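Local coordinates for protein serine protease (Arthrobacter nicotinovorans, PDB 3WY8) that degrades keratin as a trypsin-like serine protease, probably by hydrolysing internal peptide bonds, at residues A[14-17]-A[22-25]; A[44-47]-A[51-54]. All blocks are in the same frame, centred on the assembly; numbering follows the deposited sequence.

Interaction 1. Residues A[14-17]-A[22-25]; sequences IFFT and NYVC
I14 to T17 pair with C25 to N22 as antiparallel strands of the beta hairpin that opens the six-stranded barrel. The backbones grip each other at two hydrogen-bonded pairs, I14 with C25 and F16 with Y23; I14 N to C25 O is 2.8 Å and Y23 N to F16 O 2.9 Å, and all four bonds are nearly straight.

F16 dominates the face it shares with I14, Y23 and C25. With CG held between its backbone N and carbonyl carbon (chi1 68°), its ring reaches across to the partner strand. There Y23 CB lies over one face in a CH-pi contact, 3.8 Å from the F16 ring centroid, and C25 SG approaches F16 CE2 obliquely to 3.6 Å. A flat aromatic suits this place, offering a face to a methylene and carbon atoms to a sulfur. The F16 and Y23 rings meet obliquely, their planes at 38°.

On the other face F15 and V24 run side by side, with F15 CD1 3.8 Å from V24 CG1. T17 and N22 form a polar pair nearer the turn: T17 OG1 donates to N22 OD1 at 2.8 Å, nearly in line with the amide C=O.

T17 and F15 also bond through their backbones to strand 55-60 and the loop before it, helping close the barrel. Such a hairpin, with C25 disulfide-bonded to C44, is typical of the chymotrypsin fold's N-terminal barrel.

Interaction 2. Residues A[44-47]-A[51-54]; sequences CLNE and AYAT
N46 meets Y52 and A51 where two arms of a surface loop run alongside each other, and its side chain lies against the A51 peptide and the face of the Y52 ring. CG stands anti to the backbone N (chi1 -180°), which carries the amide alongside the A51 peptide. CB comes first, 3.9 Å from Y52 CD1. CG lies next to the peptide of A51, 3.6 Å from A51 O. At the tip the amide divides its work: OD1 accepts a hydrogen bond from G48 N, while ND2 donates to G50 O and sits over the centre of one face of the Y52 ring, 3.6 Å from Y52 CG. An asparagine suits this place because its short, two-ended amide can bond to a neighbouring backbone N-H and C=O and still set its nitrogen against an aromatic face.

The main chains of the arms are tied at both ends of this stretch. A53 N donates to L45 O at 2.8 Å, and E47 N donates to A51 O at 2.9 Å, making a single backbone bridge of N46 with Y52. E47 adds a second bond to the same residue A51: its chain runs extended past CG along A51, so that OE2 receives A51 N at 2.9 Å on the anti side of the carboxylate. The small A51 lets the acid lie close against it. L45 packs its CD1 beside the Y52 ring, 3.9 Å from CE1.

The loop follows C44 in the N-terminal barrel of a chymotrypsin-type fold and joins strand 37-40 to strand 55-60. L45, Y52 and A53 rest on L77 of strand 72-78, Y52 OH bonds to A79 N just beyond it, N46 and Y52 touch A84 of helix 81-84, and E47 reaches L18 of strand 11-18.

Interaction 1 comes first along the chain, and the centres of the two contacts are about 10 Å apart. Both belong to the N-terminal barrel: one is its first hairpin, the other the loop leading from strand 37-40 into strand 55-60. A disulfide between C25 and C44 joins them covalently, F16 CE1 packs on C44 O, and T54 N probably hydrogen-bonds to T17 O, so the loop is fastened to the hairpin at more than one point. C44 directly follows H43, and both cysteines touch S171, so the disulfide lies beside the probable Ser-His-Asp triad of S171, H43 and D92.

Interaction 1. Residues A[14-17]-A[22-25]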
ATOM      1  N   ILE A  14       1.238  -7.627  -4.449  1.00 16.55           N
ATOM      2  CA  ILE A  14       2.552  -7.312  -5.009  1.00 16.58           C
ATOM      3  C   ILE A  14       3.529  -8.446  -4.725  1.00 16.89           C
ATOM      4  O   ILE A  14       3.597  -8.942  -3.597  1.00 16.75           O
ATOM      5  CB  ILE A  14       3.111  -5.994  -4.425  1.00 16.58           C
ATOM      6  CG1 ILE A  14       2.225  -4.808  -4.826  1.00 16.49           C
ATOM      7  CG2 ILE A  14       4.550  -5.748  -4.880  1.00 17.38           C
ATOM      8  CD1 ILE A  14       2.478  -3.545  -4.003  1.00 17.05           C
ATOM      9  N   PHE A  15       4.260  -8.855  -5.759  1.00 17.02           N
ATOM     10  CA  PHE A  15       5.362  -9.805  -5.629  1.00 17.39           C
ATOM     11  C   PHE A  15       6.622  -9.053  -6.019  1.00 17.52           C
ATOM     12  O   PHE A  15       6.677  -8.443  -7.094  1.00 17.62           O
ATOM     13  CB  PHE A  15       5.166 -10.992  -6.573  1.00 17.37           C
ATOM     14  CG  PHE A  15       3.946 -11.821  -6.274  1.00 17.23           C
ATOM     15  CD1 PHE A  15       4.052 -12.989  -5.519  1.00 17.24           C
ATOM     16  CD2 PHE A  15       2.694 -11.445  -6.759  1.00 17.37           C
ATOM     17  CE1 PHE A  15       2.932 -13.765  -5.245  1.00 16.84           C
ATOM     18  CE2 PHE A  15       1.565 -12.219  -6.495  1.00 17.51           C
ATOM     19  CZ  PHE A  15       1.686 -13.385  -5.740  1.00 16.84           C
ATOM     20  N   PHE A  16       7.638  -9.079  -5.162  1.00 17.58           N
ATOM     21  CA  PHE A  16       8.838  -8.299  -5.459  1.00 17.49           C
ATOM     22  C   PHE A  16      10.151  -8.912  -4.992  1.00 17.73           C
ATOM     23  O   PHE A  16      10.164  -9.827  -4.168  1.00 17.49           O
ATOM     24  CB  PHE A  16       8.689  -6.840  -4.981  1.00 17.70           C
ATOM     25  CG  PHE A  16       8.639  -6.673  -3.481  1.00 17.92           C
ATOM     26  CD1 PHE A  16       9.736  -6.164  -2.793  1.00 18.64           C
ATOM     27  CD2 PHE A  16       7.487  -6.985  -2.764  1.00 17.95           C
ATOM     28  CE1 PHE A  16       9.701  -5.986  -1.406  1.00 18.11           C
ATOM     29  CE2 PHE A  16       7.439  -6.810  -1.374  1.00 17.91           C
ATOM     30  CZ  PHE A  16       8.550  -6.308  -0.698  1.00 18.77           C
ATOM     31  N   THR A  17      11.245  -8.417  -5.567  1.00 17.86           N
ATOM     32  CA  THR A  17      12.586  -8.803  -5.161  1.00 18.63           C
ATOM     33  C   THR A  17      13.284  -7.557  -4.632  1.00 18.77           C
ATOM     34  O   THR A  17      13.374  -6.544  -5.327  1.00 18.66           O
ATOM     35  CB  THR A  17      13.378  -9.429  -6.331  1.00 18.92           C
ATOM     36  OG1 THR A  17      12.655 -10.560  -6.840  1.00 18.91           O
ATOM     37  CG2 THR A  17      14.751  -9.889  -5.871  1.00 19.14           C
ATOM     38  N   ASN A  22      12.952 -12.539  -2.002  1.00 20.02           N
ATOM     39  CA  ASN A  22      11.587 -12.481  -2.525  1.00 19.86           C
ATOM     40  C   ASN A  22      10.528 -12.275  -1.450  1.00 20.01           C
ATOM     41  O   ASN A  22      10.485 -13.004  -0.451  1.00 20.01           O
ATOM     42  CB  ASN A  22      11.294 -13.728  -3.356  1.00 20.06           C
ATOM     43  CG  ASN A  22      12.241 -13.867  -4.524  1.00 20.76           C
ATOM     44  OD1 ASN A  22      12.428 -12.927  -5.297  1.00 22.08           O
ATOM     45  ND2 ASN A  22      12.873 -15.029  -4.641  1.00 21.61           N
ATOM     46  N   TYR A  23       9.672 -11.280  -1.673  1.00 19.64           N
ATOM     47  CA  TYR A  23       8.681 -10.862  -0.685  1.00 19.43           C
ATOM     48  C   TYR A  23       7.317 -10.608  -1.322  1.00 19.18           C
ATOM     49  O   TYR A  23       7.196 -10.516  -2.546  1.00 19.31           O
ATOM     50  CB  TYR A  23       9.136  -9.565  -0.004  1.00 19.42           C
ATOM     51  CG  TYR A  23      10.479  -9.615   0.684  1.00 20.91           C
ATOM     52  CD1 TYR A  23      10.638 -10.285   1.898  1.00 22.01           C
ATOM     53  CD2 TYR A  23      11.586  -8.968   0.136  1.00 21.55           C
ATOM     54  CE1 TYR A  23      11.874 -10.323   2.547  1.00 22.90           C
ATOM     55  CE2 TYR A  23      12.830  -8.999   0.776  1.00 22.88           C
ATOM     56  CZ  TYR A  23      12.963  -9.679   1.978  1.00 23.23           C
ATOM     57  OH  TYR A  23      14.180  -9.720   2.620  1.00 24.30           O
ATOM     58  N   VAL A  24       6.294 -10.482  -0.478  1.00 19.07           N
ATOM     59  CA  VAL A  24       4.974 -10.026  -0.917  1.00 18.82           C
ATOM     60  C   VAL A  24       4.517  -8.785  -0.168  1.00 18.45           C
ATOM     61  O   VAL A  24       4.928  -8.539   0.971  1.00 18.55           O
ATOM     62  CB  VAL A  24       3.864 -11.102  -0.777  1.00 19.13           C
ATOM     63  CG1 VAL A  24       3.986 -12.143  -1.857  1.00 19.93           C
ATOM     64  CG2 VAL A  24       3.849 -11.711   0.626  1.00 19.19           C
ATOM     65  N   CYS A  25       3.655  -8.019  -0.827  1.00 17.84           N
ATOM     66  CA  CYS A  25       3.011  -6.858  -0.240  1.00 17.29           C
ATOM     67  C   CYS A  25       1.635  -6.683  -0.874  1.00 16.83           C
ATOM     68  O   CYS A  25       1.160  -7.558  -1.603  1.00 16.31           O
ATOM     69  CB  CYS A  25       3.865  -5.606  -0.456  1.00 17.87           C
ATOM     70  SG  CYS A  25       5.094  -5.272   0.845  1.00 18.33           S
TER

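Interaction 2. Residues A[44-47]-A[51-54]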
ATOM      1  N   CYS A  44       7.967  -1.806   0.866  1.00 16.98           N
ATOM      2  CA  CYS A  44       7.562  -2.760  -0.162  1.00 17.65           C
ATOM      3  C   CYS A  44       8.299  -2.539  -1.481  1.00 17.62           C
ATOM      4  O   CYS A  44       8.082  -3.274  -2.442  1.00 18.25           O
ATOM      5  CB  CYS A  44       6.051  -2.693  -0.406  1.00 17.71           C
ATOM      6  SG  CYS A  44       5.025  -3.247   0.987  1.00 19.44           S
ATOM      7  N   LEU A  45       9.162  -1.529  -1.541  1.00 17.85           N
ATOM      8  CA  LEU A  45       9.910  -1.281  -2.777  1.00 17.92           C
ATOM      9  C   LEU A  45      11.312  -0.693  -2.590  1.00 18.23           C
ATOM     10  O   LEU A  45      12.017  -0.453  -3.570  1.00 18.24           O
ATOM     11  CB  LEU A  45       9.078  -0.445  -3.772  1.00 17.65           C
ATOM     12  CG  LEU A  45       8.487   0.907  -3.359  1.00 17.80           C
ATOM     13  CD1 LEU A  45       9.583   1.946  -3.094  1.00 18.12           C
ATOM     14  CD2 LEU A  45       7.549   1.399  -4.456  1.00 17.84           C
ATOM     15  N   ASN A  46      11.706  -0.455  -1.341  1.00 18.50           N
ATOM     16  CA  ASN A  46      13.033   0.087  -1.049  1.00 18.94           C
ATOM     17  C   ASN A  46      13.516  -0.410   0.307  1.00 19.37           C
ATOM     18  O   ASN A  46      12.742  -0.453   1.263  1.00 19.33           O
ATOM     19  CB  ASN A  46      13.017   1.622  -1.104  1.00 18.92           C
ATOM     20  CG  ASN A  46      14.382   2.231  -0.807  1.00 19.22           C
ATOM     21  OD1 ASN A  46      14.785   2.327   0.347  1.00 19.64           O
ATOM     22  ND2 ASN A  46      15.095   2.641  -1.854  1.00 19.35           N
ATOM     23  N   GLU A  47      14.797  -0.771   0.384  1.00 20.01           N
ATOM     24  CA  GLU A  47      15.380  -1.357   1.600  1.00 20.81           C
ATOM     25  C   GLU A  47      15.169  -0.538   2.881  1.00 20.91           C
ATOM     26  O   GLU A  47      15.074  -1.107   3.972  1.00 21.14           O
ATOM     27  CB  GLU A  47      16.872  -1.651   1.400  1.00 20.97           C
ATOM     28  CG  GLU A  47      17.157  -2.735   0.372  1.00 22.64           C
ATOM     29  CD  GLU A  47      18.633  -3.065   0.262  1.00 25.21           C
ATOM     30  OE1 GLU A  47      18.985  -4.248   0.447  1.00 27.21           O
ATOM     31  OE2 GLU A  47      19.441  -2.146   0.010  1.00 26.40           O
ATOM     32  N   ALA A  51      18.780   0.192  -1.515  1.00 21.38           N
ATOM     33  CA  ALA A  51      18.417   0.038  -2.911  1.00 21.25           C
ATOM     34  C   ALA A  51      16.910  -0.089  -3.095  1.00 21.13           C
ATOM     35  O   ALA A  51      16.189  -0.512  -2.186  1.00 20.90           O
ATOM     36  CB  ALA A  51      19.125  -1.174  -3.503  1.00 21.45           C
ATOM     37  N   TYR A  52      16.446   0.301  -4.277  1.00 21.08           N
ATOM     38  CA  TYR A  52      15.088   0.008  -4.705  1.00 20.46           C
ATOM     39  C   TYR A  52      14.971  -1.454  -5.135  1.00 20.39           C
ATOM     40  O   TYR A  52      15.976  -2.103  -5.438  1.00 20.27           O
ATOM     41  CB  TYR A  52      14.676   0.937  -5.847  1.00 20.76           C
ATOM     42  CG  TYR A  52      14.291   2.325  -5.386  1.00 20.81           C
ATOM     43  CD1 TYR A  52      13.014   2.582  -4.888  1.00 21.03           C
ATOM     44  CD2 TYR A  52      15.199   3.382  -5.452  1.00 22.03           C
ATOM     45  CE1 TYR A  52      12.646   3.857  -4.464  1.00 21.50           C
ATOM     46  CE2 TYR A  52      14.841   4.663  -5.025  1.00 22.98           C
ATOM     47  CZ  TYR A  52      13.562   4.890  -4.535  1.00 22.34           C
ATOM     48  OH  TYR A  52      13.194   6.147  -4.114  1.00 22.03           O
ATOM     49  N   ALA A  53      13.740  -1.965  -5.146  1.00 20.21           N
ATOM     50  CA  ALA A  53      13.449  -3.320  -5.606  1.00 20.21           C
ATOM     51  C   ALA A  53      13.922  -3.525  -7.041  1.00 20.35           C
ATOM     52  O   ALA A  53      13.803  -2.625  -7.871  1.00 20.30           O
ATOM     53  CB  ALA A  53      11.957  -3.604  -5.498  1.00 20.22           C
ATOM     54  N   THR A  54      14.458  -4.710  -7.319  1.00 20.43           N
ATOM     55  CA  THR A  54      14.963  -5.034  -8.656  1.00 20.91           C
ATOM     56  C   THR A  54      13.877  -5.613  -9.566  1.00 21.01           C
ATOM     57  O   THR A  54      14.020  -5.617 -10.790  1.00 21.46           O
ATOM     58  CB  THR A  54      16.176  -5.982  -8.597  1.00 20.85           C
ATOM     59  OG1 THR A  54      15.860  -7.117  -7.782  1.00 21.17           O
ATOM     60  CG2 THR A  54      17.391  -5.256  -8.010  1.00 21.22           C
TER